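PDB 5OQ3: Cwp19 from Clostridioides difficile, which probably cleaves glycosidic bonds through the TIM-barrel glycoside hydrolase domain seen here, one part of a longer protein also tentatively assigned as an N-acetylmuramoyl-L-alanine amidase. Local coordinates for residues 85-90 and 140-145; 129-134 and 154-159; 199-204 and 216-221. All blocks are in the same frame, centred on the assembly; numbering follows the deposited sequence.

Contact 1: 85-90 and 140-145; sequences INPWSE and ANHPAK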
ATOM      1  N   ILE A  85      20.887   3.481  -1.251  1.00 16.80           N
ATOM      2  CA  ILE A  85      20.523   2.058  -1.096  1.00 17.69           C
ATOM      3  C   ILE A  85      19.818   1.522  -2.360  1.00 16.37           C
ATOM      4  O   ILE A  85      20.134   0.431  -2.839  1.00 19.22           O
ATOM      5  CB  ILE A  85      19.591   1.854   0.138  1.00 16.96           C
ATOM      6  CG1 ILE A  85      20.234   2.421   1.421  1.00 17.84           C
ATOM      7  CG2 ILE A  85      19.227   0.372   0.310  1.00 17.47           C
ATOM      8  CD1 ILE A  85      19.269   2.488   2.592  1.00 20.47           C
ATOM      9  N   ASN A  86      18.826   2.249  -2.864  1.00 14.05           N
ATOM     10  CA  ASN A  86      17.930   1.762  -3.892  1.00 14.23           C
ATOM     11  C   ASN A  86      18.050   2.618  -5.130  1.00 14.16           C
ATOM     12  O   ASN A  86      18.338   3.805  -5.049  1.00 16.10           O
ATOM     13  CB  ASN A  86      16.481   1.756  -3.355  1.00 12.66           C
ATOM     14  CG  ASN A  86      16.290   0.703  -2.298  1.00 13.02           C
ATOM     15  OD1 ASN A  86      16.326  -0.467  -2.601  1.00 15.65           O
ATOM     16  ND2 ASN A  86      16.134   1.127  -1.046  1.00 13.34           N
ATOM     17  N   PRO A  87      17.830   2.020  -6.322  1.00 14.40           N
ATOM     18  CA  PRO A  87      18.050   2.725  -7.591  1.00 13.20           C
ATOM     19  C   PRO A  87      16.904   3.652  -7.950  1.00 13.29           C
ATOM     20  O   PRO A  87      15.744   3.386  -7.595  1.00 13.57           O
ATOM     21  CB  PRO A  87      18.060   1.591  -8.615  1.00 14.87           C
ATOM     22  CG  PRO A  87      17.178   0.544  -7.985  1.00 14.58           C
ATOM     23  CD  PRO A  87      17.531   0.595  -6.520  1.00 13.66           C
ATOM     24  N   TRP A  88      17.188   4.697  -8.744  1.00 12.23           N
ATOM     25  CA  TRP A  88      16.120   5.558  -9.257  1.00 12.63           C
ATOM     26  C   TRP A  88      15.068   4.757 -10.003  1.00 12.82           C
ATOM     27  O   TRP A  88      15.392   3.893 -10.833  1.00 14.40           O
ATOM     28  CB  TRP A  88      16.664   6.631 -10.207  1.00 14.17           C
ATOM     29  CG  TRP A  88      17.538   7.675  -9.567  1.00 15.54           C
ATOM     30  CD1 TRP A  88      18.896   7.798  -9.657  1.00 16.64           C
ATOM     31  CD2 TRP A  88      17.081   8.775  -8.785  1.00 15.34           C
ATOM     32  NE1 TRP A  88      19.310   8.909  -8.958  1.00 17.01           N
ATOM     33  CE2 TRP A  88      18.207   9.547  -8.450  1.00 16.44           C
ATOM     34  CE3 TRP A  88      15.806   9.202  -8.360  1.00 14.86           C
ATOM     35  CZ2 TRP A  88      18.113  10.710  -7.659  1.00 19.22           C
ATOM     36  CZ3 TRP A  88      15.716  10.355  -7.574  1.00 15.98           C
ATOM     37  CH2 TRP A  88      16.863  11.100  -7.255  1.00 17.21           C
ATOM     38  N   SER A  89      13.806   5.081  -9.775  1.00 12.54           N
ATOM     39  CA  SER A  89      12.708   4.355 -10.420  1.00 14.24           C
ATOM     40  C   SER A  89      12.656   4.618 -11.927  1.00 15.09           C
ATOM     41  O   SER A  89      12.774   5.742 -12.383  1.00 15.59           O
ATOM     42  CB  SER A  89      11.369   4.767  -9.807  1.00 13.93           C
ATOM     43  OG  SER A  89      10.296   4.118 -10.465  1.00 14.63           O
ATOM     44  N   GLU A  90      12.432   3.553 -12.688  1.00 15.05           N
ATOM     45  CA  GLU A  90      12.257   3.659 -14.120  1.00 16.12           C
ATOM     46  C   GLU A  90      11.036   4.475 -14.501  1.00 15.36           C
ATOM     47  O   GLU A  90      10.939   4.911 -15.655  1.00 16.44           O
ATOM     48  CB  GLU A  90      12.117   2.279 -14.730  1.00 18.60           C
ATOM     49  CG  GLU A  90      10.783   1.609 -14.477  1.00 18.45           C
ATOM     50  CD  GLU A  90      10.847   0.107 -14.589  1.00 21.16           C
ATOM     51  OE1 GLU A  90      10.376  -0.423 -15.614  1.00 27.60           O
ATOM     52  OE2 GLU A  90      11.408  -0.534 -13.676  1.00 22.76           O
ATOM     53  N   ALA A 140      23.935  -2.558 -11.812  1.00 30.70           N
ATOM     54  CA  ALA A 140      25.021  -3.183 -11.014  1.00 34.14           C
ATOM     55  C   ALA A 140      24.880  -3.022  -9.500  1.00 35.73           C
ATOM     56  O   ALA A 140      25.145  -3.953  -8.729  1.00 39.00           O
ATOM     57  CB  ALA A 140      26.375  -2.629 -11.455  1.00 37.33           C
ATOM     58  N   ASN A 141      24.446  -1.843  -9.081  1.00 30.47           N
ATOM     59  CA  ASN A 141      24.338  -1.534  -7.655  1.00 29.55           C
ATOM     60  C   ASN A 141      22.998  -1.933  -7.024  1.00 22.59           C
ATOM     61  O   ASN A 141      22.757  -1.652  -5.858  1.00 24.26           O
ATOM     62  CB  ASN A 141      24.607  -0.040  -7.423  1.00 33.40           C
ATOM     63  CG  ASN A 141      23.560   0.874  -8.074  1.00 42.02           C
ATOM     64  OD1 ASN A 141      22.622   0.410  -8.750  1.00 51.15           O
ATOM     65  ND2 ASN A 141      23.730   2.201  -7.882  1.00 42.46           N
ATOM     66  N   HIS A 142      22.130  -2.588  -7.788  1.00 18.72           N
ATOM     67  CA  HIS A 142      20.796  -2.950  -7.302  1.00 15.76           C
ATOM     68  C   HIS A 142      20.946  -3.971  -6.168  1.00 16.48           C
ATOM     69  O   HIS A 142      21.719  -4.923  -6.318  1.00 15.68           O
ATOM     70  CB  HIS A 142      20.012  -3.536  -8.458  1.00 16.10           C
ATOM     71  CG  HIS A 142      18.553  -3.699  -8.193  1.00 15.54           C
ATOM     72  ND1 HIS A 142      18.053  -4.538  -7.215  1.00 14.03           N
ATOM     73  CD2 HIS A 142      17.480  -3.141  -8.793  1.00 17.38           C
ATOM     74  CE1 HIS A 142      16.738  -4.483  -7.234  1.00 16.71           C
ATOM     75  NE2 HIS A 142      16.363  -3.650  -8.187  1.00 18.93           N
ATOM     76  N   PRO A 143      20.245  -3.766  -5.028  1.00 15.48           N
ATOM     77  CA  PRO A 143      20.364  -4.750  -3.937  1.00 15.13           C
ATOM     78  C   PRO A 143      20.150  -6.198  -4.318  1.00 14.31           C
ATOM     79  O   PRO A 143      20.786  -7.071  -3.749  1.00 13.77           O
ATOM     80  CB  PRO A 143      19.318  -4.281  -2.931  1.00 15.33           C
ATOM     81  CG  PRO A 143      19.206  -2.802  -3.180  1.00 16.84           C
ATOM     82  CD  PRO A 143      19.373  -2.624  -4.652  1.00 17.20           C
ATOM     83  N   ALA A 144      19.236  -6.476  -5.246  1.00 14.42           N
ATOM     84  CA  ALA A 144      18.968  -7.852  -5.654  1.00 14.48           C
ATOM     85  C   ALA A 144      20.146  -8.445  -6.479  1.00 16.13           C
ATOM     86  O   ALA A 144      20.387  -9.653  -6.451  1.00 17.60           O
ATOM     87  CB  ALA A 144      17.681  -7.908  -6.451  1.00 15.81           C
ATOM     88  N   LYS A 145      20.839  -7.582  -7.208  1.00 16.39           N
ATOM     89  CA  LYS A 145      22.025  -8.004  -7.949  1.00 17.15           C
ATOM     90  C   LYS A 145      23.211  -8.233  -7.014  1.00 16.37           C
ATOM     91  O   LYS A 145      23.960  -9.214  -7.153  1.00 19.81           O
ATOM     92  CB  LYS A 145      22.386  -6.967  -9.039  1.00 20.88           C
ATOM     93  CG  LYS A 145      23.550  -7.392  -9.906  1.00 26.63           C
ATOM     94  CD  LYS A 145      23.631  -6.525 -11.147  1.00 33.48           C
ATOM     95  CE  LYS A 145      22.907  -7.146 -12.342  1.00 41.65           C
ATOM     96  NZ  LYS A 145      23.712  -8.215 -12.976  1.00 46.06           N
TER
HETATM   97  O   HOH W   1      20.987   1.184  -5.971  1.00 33.36           O
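P87 packs against the pair H142-P143, and the contact is largely one of prolines and an imidazole. The pyrrolidine of P87 meets two groups with neighbouring atoms: its CG lies 3.8 Å from CD2 of the H142 ring, which it approaches obliquely, while its CD comes within 4.2 Å of CD of P143. The same CG-CD edge of P143 also borders polar atoms, CG lying 3.4 Å from the backbone O of I85 and 3.8 Å from OD1 of N86. No direct hydrogen bond joins the two segments, but a water lies between I85 O and N141 O, weakly bonded to each.

The polar groups are instead held from within each segment or from outside the contact. H142 is the N-cap of helix 143-146. With CG anti to the backbone N (chi1 -168°), its ring folds back so that ND1 accepts from A144 N at 3.0 Å, the donor lying in the ring plane; this bond restrains the imidazole with CD2 turned to P87. The amide of N86 is buried and satisfied at both ends, OD1 by Y170 OH and ND2 by S174 OG.

Both of these partners belong to helix 165-181, against which I85 and P143 also pack through Y170. Strand 157-160 completes the surroundings by placing Y160 against H142, P143 and A144. The contact thus joins the loop after barrel strand 68-74 to the start of helix 143-146, within the long connection that follows strand 118-123.

Contact 2: 129-134 and 154-159; sequences TMADES and HGNKYY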
ATOM      1  N   THR A 129      10.813  -7.633  -9.681  1.00 13.67           N
ATOM      2  CA  THR A 129      10.540  -7.514 -11.113  1.00 15.85           C
ATOM      3  C   THR A 129       9.080  -7.638 -11.452  1.00 16.06           C
ATOM      4  O   THR A 129       8.301  -8.144 -10.652  1.00 17.79           O
ATOM      5  CB  THR A 129      11.284  -8.595 -11.926  1.00 15.03           C
ATOM      6  OG1 THR A 129      10.808  -9.886 -11.554  1.00 17.28           O
ATOM      7  CG2 THR A 129      12.771  -8.508 -11.721  1.00 17.82           C
ATOM      8  N   MET A 130       8.754  -7.231 -12.682  1.00 18.47           N
ATOM      9  CA  MET A 130       7.474  -7.505 -13.316  1.00 22.07           C
ATOM     10  C   MET A 130       7.633  -8.714 -14.225  1.00 22.26           C
ATOM     11  O   MET A 130       8.741  -9.219 -14.434  1.00 23.05           O
ATOM     12  CB  MET A 130       6.980  -6.315 -14.150  1.00 26.29           C
ATOM     13  CG  MET A 130       6.998  -4.977 -13.460  1.00 32.98           C
ATOM     14  SD  MET A 130       6.315  -5.034 -11.814  1.00 39.00           S
ATOM     15  CE  MET A 130       5.520  -3.464 -11.699  1.00 31.66           C
ATOM     16  N   ALA A 131       6.513  -9.186 -14.758  1.00 23.25           N
ATOM     17  CA  ALA A 131       6.490 -10.440 -15.491  1.00 24.41           C
ATOM     18  C   ALA A 131       7.567 -10.495 -16.565  1.00 28.37           C
ATOM     19  O   ALA A 131       7.712  -9.566 -17.364  1.00 31.36           O
ATOM     20  CB  ALA A 131       5.130 -10.636 -16.155  1.00 28.57           C
ATOM     21  N   ASP A 132       8.303 -11.601 -16.582  1.00 30.22           N
ATOM     22  CA  ASP A 132       9.242 -11.927 -17.671  1.00 30.97           C
ATOM     23  C   ASP A 132      10.476 -11.022 -17.771  1.00 29.43           C
ATOM     24  O   ASP A 132      11.242 -11.123 -18.723  1.00 36.65           O
ATOM     25  CB  ASP A 132       8.497 -11.993 -19.018  1.00 33.97           C
ATOM     26  CG  ASP A 132       7.342 -12.977 -18.989  1.00 40.87           C
ATOM     27  OD1 ASP A 132       7.565 -14.122 -18.564  1.00 40.87           O
ATOM     28  OD2 ASP A 132       6.216 -12.616 -19.387  1.00 49.17           O
ATOM     29  N   GLU A 133      10.700 -10.181 -16.766  1.00 26.30           N
ATOM     30  CA  GLU A 133      11.856  -9.277 -16.799  1.00 28.79           C
ATOM     31  C   GLU A 133      13.045 -10.065 -16.301  1.00 30.93           C
ATOM     32  O   GLU A 133      12.930 -10.841 -15.368  1.00 30.37           O
ATOM     33  CB  GLU A 133      11.601  -8.128 -15.823  1.00 28.00           C
ATOM     34  CG  GLU A 133      10.803  -7.044 -16.497  1.00 29.30           C
ATOM     35  CD  GLU A 133      10.493  -5.869 -15.602  1.00 31.33           C
ATOM     36  OE1 GLU A 133      10.766  -5.928 -14.378  1.00 26.73           O
ATOM     37  OE2 GLU A 133      10.026  -4.853 -16.162  1.00 38.79           O
ATOM     38  N   SER A 134      14.193  -9.846 -16.924  1.00 32.51           N
ATOM     39  CA  SER A 134      15.384 -10.611 -16.606  1.00 35.29           C
ATOM     40  C   SER A 134      16.052  -9.998 -15.394  1.00 36.66           C
ATOM     41  O   SER A 134      16.336  -8.793 -15.362  1.00 40.84           O
ATOM     42  CB  SER A 134      16.367 -10.637 -17.777  1.00 38.12           C
ATOM     43  OG  SER A 134      17.559 -11.271 -17.363  1.00 45.80           O
ATOM     44  N   HIS A 154       9.270 -16.609  -8.383  1.00 13.77           N
ATOM     45  CA  HIS A 154       7.927 -17.188  -8.243  1.00 15.55           C
ATOM     46  C   HIS A 154       7.211 -16.914  -9.530  1.00 16.81           C
ATOM     47  O   HIS A 154       7.027 -15.744  -9.871  1.00 17.90           O
ATOM     48  CB  HIS A 154       7.192 -16.567  -7.043  1.00 14.90           C
ATOM     49  CG  HIS A 154       5.810 -17.120  -6.845  1.00 14.92           C
ATOM     50  ND1 HIS A 154       4.680 -16.571  -7.440  1.00 18.81           N
ATOM     51  CD2 HIS A 154       5.384 -18.202  -6.151  1.00 16.22           C
ATOM     52  CE1 HIS A 154       3.623 -17.295  -7.114  1.00 18.86           C
ATOM     53  NE2 HIS A 154       4.015 -18.276  -6.317  1.00 19.83           N
ATOM     54  N   GLY A 155       6.826 -17.967 -10.263  1.00 17.25           N
ATOM     55  CA  GLY A 155       6.305 -17.819 -11.604  1.00 20.65           C
ATOM     56  C   GLY A 155       7.326 -17.105 -12.478  1.00 20.57           C
ATOM     57  O   GLY A 155       8.495 -17.493 -12.543  1.00 24.77           O
ATOM     58  N   ASN A 156       6.893 -16.034 -13.110  1.00 22.06           N
ATOM     59  CA  ASN A 156       7.771 -15.250 -13.983  1.00 21.55           C
ATOM     60  C   ASN A 156       8.263 -13.952 -13.352  1.00 20.12           C
ATOM     61  O   ASN A 156       8.663 -13.039 -14.038  1.00 22.84           O
ATOM     62  CB  ASN A 156       7.106 -15.008 -15.340  1.00 23.48           C
ATOM     63  CG  ASN A 156       5.755 -14.320 -15.234  1.00 27.17           C
ATOM     64  OD1 ASN A 156       5.444 -13.654 -14.240  1.00 32.54           O
ATOM     65  ND2 ASN A 156       4.942 -14.469 -16.287  1.00 35.46           N
ATOM     66  N   LYS A 157       8.267 -13.895 -12.034  1.00 15.87           N
ATOM     67  CA  LYS A 157       8.679 -12.709 -11.310  1.00 15.30           C
ATOM     68  C   LYS A 157       9.623 -13.075 -10.171  1.00 14.40           C
ATOM     69  O   LYS A 157       9.653 -14.218  -9.696  1.00 17.80           O
ATOM     70  CB  LYS A 157       7.437 -12.002 -10.723  1.00 15.96           C
ATOM     71  CG  LYS A 157       6.559 -11.373 -11.772  1.00 17.99           C
ATOM     72  CD  LYS A 157       5.210 -10.884 -11.240  1.00 19.63           C
ATOM     73  CE  LYS A 157       5.397  -9.693 -10.314  1.00 25.29           C
ATOM     74  NZ  LYS A 157       4.126  -9.158  -9.750  1.00 31.58           N
ATOM     75  N   TYR A 158      10.364 -12.079  -9.727  1.00 13.00           N
ATOM     76  CA  TYR A 158      11.311 -12.210  -8.633  1.00 12.68           C
ATOM     77  C   TYR A 158      10.940 -11.307  -7.473  1.00 12.55           C
ATOM     78  O   TYR A 158      10.427 -10.193  -7.671  1.00 13.23           O
ATOM     79  CB  TYR A 158      12.737 -11.885  -9.077  1.00 14.54           C
ATOM     80  CG  TYR A 158      13.325 -12.825 -10.098  1.00 16.19           C
ATOM     81  CD1 TYR A 158      13.089 -12.663 -11.456  1.00 18.72           C
ATOM     82  CD2 TYR A 158      14.161 -13.863  -9.697  1.00 17.54           C
ATOM     83  CE1 TYR A 158      13.675 -13.513 -12.394  1.00 20.68           C
ATOM     84  CE2 TYR A 158      14.742 -14.731 -10.622  1.00 17.70           C
ATOM     85  CZ  TYR A 158      14.500 -14.544 -11.963  1.00 19.20           C
ATOM     86  OH  TYR A 158      15.065 -15.392 -12.918  1.00 22.43           O
ATOM     87  N   TYR A 159      11.248 -11.797  -6.262  1.00 12.18           N
ATOM     88  CA  TYR A 159      10.865 -11.199  -4.971  1.00 10.59           C
ATOM     89  C   TYR A 159      11.998 -11.313  -4.001  1.00 10.58           C
ATOM     90  O   TYR A 159      12.743 -12.294  -4.025  1.00 11.85           O
ATOM     91  CB  TYR A 159       9.659 -11.980  -4.420  1.00 10.79           C
ATOM     92  CG  TYR A 159       8.453 -11.955  -5.299  1.00 11.16           C
ATOM     93  CD1 TYR A 159       8.322 -12.863  -6.323  1.00 11.24           C
ATOM     94  CD2 TYR A 159       7.411 -11.040  -5.099  1.00 12.32           C
ATOM     95  CE1 TYR A 159       7.226 -12.819  -7.164  1.00 13.93           C
ATOM     96  CE2 TYR A 159       6.311 -10.987  -5.943  1.00 12.12           C
ATOM     97  CZ  TYR A 159       6.201 -11.916  -6.935  1.00 13.87           C
ATOM     98  OH  TYR A 159       5.075 -11.854  -7.736  1.00 17.20           O
TER
HETATM   99  O   HOH W   2       7.919  -8.982  -8.110  1.00 17.84           O
HETATM  100  O   HOH W   3      10.832 -11.479 -13.706  1.00 21.07           O
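The Y158 ring meets the loop 129-134 at its edge: T129 OG1 lies in the ring plane, 3.6 Å from CD1, and E133 O sits farther along the same rim near CE1. The neighbouring Y159 ring has a water over one face, and this water donates to both T129 O and Y158 O. Y158 and Y159 belong to a two-stranded antiparallel beta-hairpin, strands 151-154 and 157-160, whose type II' turn H154-K157 has G155 at positive phi. The loop opposite makes a type II turn of its own, M130-E133, and runs alongside the second hairpin strand.

Three direct hydrogen bonds join them. T129 N donates to Y158 O; in return Y158 N donates to T129 OG1 at 2.9 Å, which is possible because chi1 of 63° sets the hydroxyl between the backbone N and the carbonyl carbon. At the turns, D132 N donates to N156 O at 2.9 Å. A second water links T129 OG1, E133 O and N156 O, donating to the two carbonyls. The carboxylate of E133 steadies its own turn: OE1 accepts from M130 N, met from above the carboxylate plane, and also pairs with K76.

N156 spreads its amide against A131 CB, its plane steeply turned from the D132 carboxylate. K157 lays CG beside the M130-A131 peptide, then bends at chi3 (69°) to bring CE within 3.3 Å of T129 O.

Contact 3: 199-204 and 216-221; sequences FNDTAT and NWRREN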
ATOM      1  N   PHE A 199       6.060 -20.872  -2.580  1.00 19.97           N
ATOM      2  CA  PHE A 199       7.156 -19.925  -2.705  1.00 15.27           C
ATOM      3  C   PHE A 199       8.399 -20.748  -2.434  1.00 14.17           C
ATOM      4  O   PHE A 199       8.379 -21.554  -1.510  1.00 15.83           O
ATOM      5  CB  PHE A 199       7.014 -18.871  -1.627  1.00 16.00           C
ATOM      6  CG  PHE A 199       7.916 -17.684  -1.764  1.00 13.43           C
ATOM      7  CD1 PHE A 199       7.792 -16.796  -2.801  1.00 13.23           C
ATOM      8  CD2 PHE A 199       8.840 -17.413  -0.791  1.00 12.43           C
ATOM      9  CE1 PHE A 199       8.565 -15.673  -2.866  1.00 13.40           C
ATOM     10  CE2 PHE A 199       9.626 -16.268  -0.848  1.00 11.00           C
ATOM     11  CZ  PHE A 199       9.481 -15.392  -1.880  1.00 11.69           C
ATOM     12  N   ASN A 200       9.469 -20.543  -3.201  1.00 12.02           N
ATOM     13  CA  ASN A 200      10.643 -21.392  -3.099  1.00 12.73           C
ATOM     14  C   ASN A 200      11.592 -20.925  -2.002  1.00 11.91           C
ATOM     15  O   ASN A 200      12.693 -20.426  -2.269  1.00 13.67           O
ATOM     16  CB  ASN A 200      11.368 -21.472  -4.440  1.00 15.56           C
ATOM     17  CG  ASN A 200      12.462 -22.509  -4.431  1.00 20.03           C
ATOM     18  OD1 ASN A 200      12.672 -23.202  -3.426  1.00 26.05           O
ATOM     19  ND2 ASN A 200      13.171 -22.615  -5.540  1.00 23.41           N
ATOM     20  N   ASP A 201      11.127 -21.110  -0.769  1.00 11.84           N
ATOM     21  CA  ASP A 201      11.864 -20.730   0.433  1.00 10.87           C
ATOM     22  C   ASP A 201      12.218 -21.913   1.299  1.00 11.08           C
ATOM     23  O   ASP A 201      12.463 -21.734   2.483  1.00 11.18           O
ATOM     24  CB  ASP A 201      11.089 -19.705   1.270  1.00 11.77           C
ATOM     25  CG  ASP A 201       9.736 -20.189   1.727  1.00 11.39           C
ATOM     26  OD1 ASP A 201       9.393 -21.374   1.461  1.00 12.33           O
ATOM     27  OD2 ASP A 201       9.006 -19.388   2.374  1.00 11.32           O
ATOM     28  N   THR A 202      12.273 -23.115   0.751  1.00 12.67           N
ATOM     29  CA  THR A 202      12.546 -24.291   1.591  1.00 12.92           C
ATOM     30  C   THR A 202      13.847 -24.151   2.361  1.00 11.98           C
ATOM     31  O   THR A 202      13.898 -24.500   3.540  1.00 12.58           O
ATOM     32  CB  THR A 202      12.576 -25.545   0.749  1.00 16.02           C
ATOM     33  OG1 THR A 202      11.352 -25.595   0.008  1.00 22.62           O
ATOM     34  CG2 THR A 202      12.757 -26.765   1.603  1.00 19.15           C
ATOM     35  N   ALA A 203      14.899 -23.644   1.721  1.00 11.23           N
ATOM     36  CA  ALA A 203      16.182 -23.541   2.414  1.00 10.83           C
ATOM     37  C   ALA A 203      16.093 -22.541   3.556  1.00  9.40           C
ATOM     38  O   ALA A 203      16.610 -22.783   4.635  1.00 10.20           O
ATOM     39  CB  ALA A 203      17.278 -23.156   1.435  1.00 13.34           C
ATOM     40  N   THR A 204      15.405 -21.419   3.329  1.00  9.38           N
ATOM     41  CA  THR A 204      15.195 -20.419   4.348  1.00  8.31           C
ATOM     42  C   THR A 204      14.435 -21.028   5.524  1.00  8.04           C
ATOM     43  O   THR A 204      14.786 -20.811   6.680  1.00  9.07           O
ATOM     44  CB  THR A 204      14.406 -19.248   3.753  1.00  9.04           C
ATOM     45  OG1 THR A 204      14.983 -18.879   2.514  1.00 11.63           O
ATOM     46  CG2 THR A 204      14.403 -18.066   4.674  1.00  9.94           C
ATOM     47  N   ASN A 216       2.469 -20.822   9.359  1.00  8.98           N
ATOM     48  CA  ASN A 216       2.518 -19.941  10.496  1.00  8.15           C
ATOM     49  C   ASN A 216       3.854 -19.156  10.541  1.00  7.88           C
ATOM     50  O   ASN A 216       3.848 -17.978  10.870  1.00  7.68           O
ATOM     51  CB  ASN A 216       2.341 -20.716  11.830  1.00  9.30           C
ATOM     52  CG  ASN A 216       0.970 -21.355  12.003  1.00 10.14           C
ATOM     53  OD1 ASN A 216       0.067 -21.118  11.245  1.00 14.42           O
ATOM     54  ND2 ASN A 216       0.835 -22.145  13.062  1.00 12.78           N
ATOM     55  N   TRP A 217       4.932 -19.830  10.188  1.00  6.77           N
ATOM     56  CA  TRP A 217       6.228 -19.182  10.110  1.00  7.83           C
ATOM     57  C   TRP A 217       6.231 -18.076   9.042  1.00  6.90           C
ATOM     58  O   TRP A 217       6.739 -16.999   9.280  1.00  7.64           O
ATOM     59  CB  TRP A 217       7.308 -20.248   9.831  1.00  8.91           C
ATOM     60  CG  TRP A 217       8.672 -19.741   9.564  1.00  7.92           C
ATOM     61  CD1 TRP A 217       9.583 -19.267  10.461  1.00  8.85           C
ATOM     62  CD2 TRP A 217       9.274 -19.624   8.267  1.00  8.42           C
ATOM     63  NE1 TRP A 217      10.717 -18.897   9.786  1.00  9.06           N
ATOM     64  CE2 TRP A 217      10.551 -19.102   8.437  1.00  8.94           C
ATOM     65  CE3 TRP A 217       8.828 -19.907   6.972  1.00  8.49           C
ATOM     66  CZ2 TRP A 217      11.403 -18.830   7.354  1.00  9.32           C
ATOM     67  CZ3 TRP A 217       9.652 -19.681   5.933  1.00  9.75           C
ATOM     68  CH2 TRP A 217      10.928 -19.150   6.109  1.00  9.54           C
ATOM     69  N   ARG A 218       5.640 -18.319   7.877  1.00  7.42           N
ATOM     70  CA  ARG A 218       5.560 -17.292   6.842  1.00  6.58           C
ATOM     71  C   ARG A 218       4.732 -16.093   7.331  1.00  7.01           C
ATOM     72  O   ARG A 218       5.135 -14.937   7.115  1.00  6.83           O
ATOM     73  CB  ARG A 218       4.913 -17.857   5.560  1.00  8.00           C
ATOM     74  CG  ARG A 218       5.836 -18.810   4.797  1.00  7.90           C
ATOM     75  CD  ARG A 218       5.171 -19.288   3.569  1.00  9.51           C
ATOM     76  NE  ARG A 218       6.080 -20.089   2.746  1.00 10.56           N
ATOM     77  CZ  ARG A 218       5.683 -20.928   1.812  1.00 13.32           C
ATOM     78  NH1 ARG A 218       4.399 -21.129   1.596  1.00 16.80           N
ATOM     79  NH2 ARG A 218       6.601 -21.581   1.114  1.00 14.58           N
ATOM     80  N   ARG A 219       3.600 -16.337   7.996  1.00  7.07           N
ATOM     81  CA  ARG A 219       2.846 -15.232   8.581  1.00  6.85           C
ATOM     82  C   ARG A 219       3.680 -14.423   9.577  1.00  6.43           C
ATOM     83  O   ARG A 219       3.642 -13.176   9.566  1.00  6.79           O
ATOM     84  CB  ARG A 219       1.494 -15.704   9.175  1.00  6.73           C
ATOM     85  CG  ARG A 219       0.402 -15.987   8.148  1.00  8.05           C
ATOM     86  CD  ARG A 219      -0.874 -16.536   8.812  1.00 10.45           C
ATOM     87  NE  ARG A 219      -0.799 -17.941   9.181  1.00 11.02           N
ATOM     88  CZ  ARG A 219      -1.071 -18.951   8.367  1.00  9.95           C
ATOM     89  NH1 ARG A 219      -0.984 -20.184   8.822  1.00 12.48           N
ATOM     90  NH2 ARG A 219      -1.436 -18.710   7.113  1.00 11.15           N
ATOM     91  N   GLU A 220       4.445 -15.136  10.394  1.00  6.18           N
ATOM     92  CA  GLU A 220       5.287 -14.460  11.353  1.00  5.87           C
ATOM     93  C   GLU A 220       6.425 -13.671  10.704  1.00  6.11           C
ATOM     94  O   GLU A 220       6.823 -12.646  11.225  1.00  6.59           O
ATOM     95  CB  GLU A 220       5.797 -15.412  12.410  1.00  7.87           C
ATOM     96  CG  GLU A 220       6.529 -14.701  13.553  1.00  8.59           C
ATOM     97  CD  GLU A 220       5.726 -13.734  14.425  1.00 10.93           C
ATOM     98  OE1 GLU A 220       6.343 -12.938  15.167  1.00 16.39           O
ATOM     99  OE2 GLU A 220       4.529 -13.724  14.397  1.00 12.73           O
ATOM    100  N   ASN A 221       6.950 -14.139   9.588  1.00  6.70           N
ATOM    101  CA  ASN A 221       7.950 -13.387   8.870  1.00  5.84           C
ATOM    102  C   ASN A 221       7.450 -11.994   8.491  1.00  5.80           C
ATOM    103  O   ASN A 221       8.156 -11.001   8.559  1.00  6.42           O
ATOM    104  CB  ASN A 221       8.390 -14.132   7.588  1.00  7.11           C
ATOM    105  CG  ASN A 221       9.174 -15.385   7.873  1.00  7.34           C
ATOM    106  OD1 ASN A 221       9.848 -15.506   8.885  1.00  9.45           O
ATOM    107  ND2 ASN A 221       9.144 -16.315   6.934  1.00  7.26           N
TER
HETATM  108  O   HOH W   4       5.932 -23.605  -1.028  1.00 26.03           O
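R218 reaches from helix 214-236 to D201, just ahead of helix 202-208, and grips its carboxylate side-on. From CB the chain runs extended, and CG and CD each pass 4.0 Å from D201 OD2. NE then donates to the syn lone pair of that oxygen at 3.0 Å. Beyond CZ, NH2 donates to D201 OD1 at 2.8 Å and almost straight, at 171°; it also bonds a water that accepts from F199 N. NH1 has weaker partners in D215 and Y272. F199 CB rests over one guanidinium face, offset toward the rim.

Beside this pair, W217 offers the edge of its indole: CH2 is 3.9 Å from T204 CG2, and CZ3 is 3.6 Å from D201 OD2. N221 ND2 lies over a face of the same indole. The hydroxyl of T204 is bonded to D161.

Two bonds, one to each carboxylate oxygen, hinder rotation of the guanidinium even though the two planes are 36° apart. The salt bridge joins the loop before helix 202-208 to the beginning of helix 214-236, within the single connection that follows TIM-barrel strand 186-189. Both residues are buried, so the opposite charges probably compensate one another.

How the contacts relate
All three contacts are made by loops and helices that follow barrel strands 68-74, 118-123 and 186-189, on the C-terminal side of the barrel, where TIM-barrel enzymes carry their active sites. Contacts 1 and 2 alternate along the chain; their centres are 16 Å apart and their nearest atoms about 4 Å. K76 bridges the segments, pairing with E90 of 85-90 and E133 of 129-134. Contact 2 touches contact 3 directly, Y159 CB lying 4.2 Å from F199 CE1. Contacts 1 and 3 are separate, with centres 25 Å apart. A 1,2-ethanediol molecule, probably from crystallisation, sits about 6 Å from the P87 side chain.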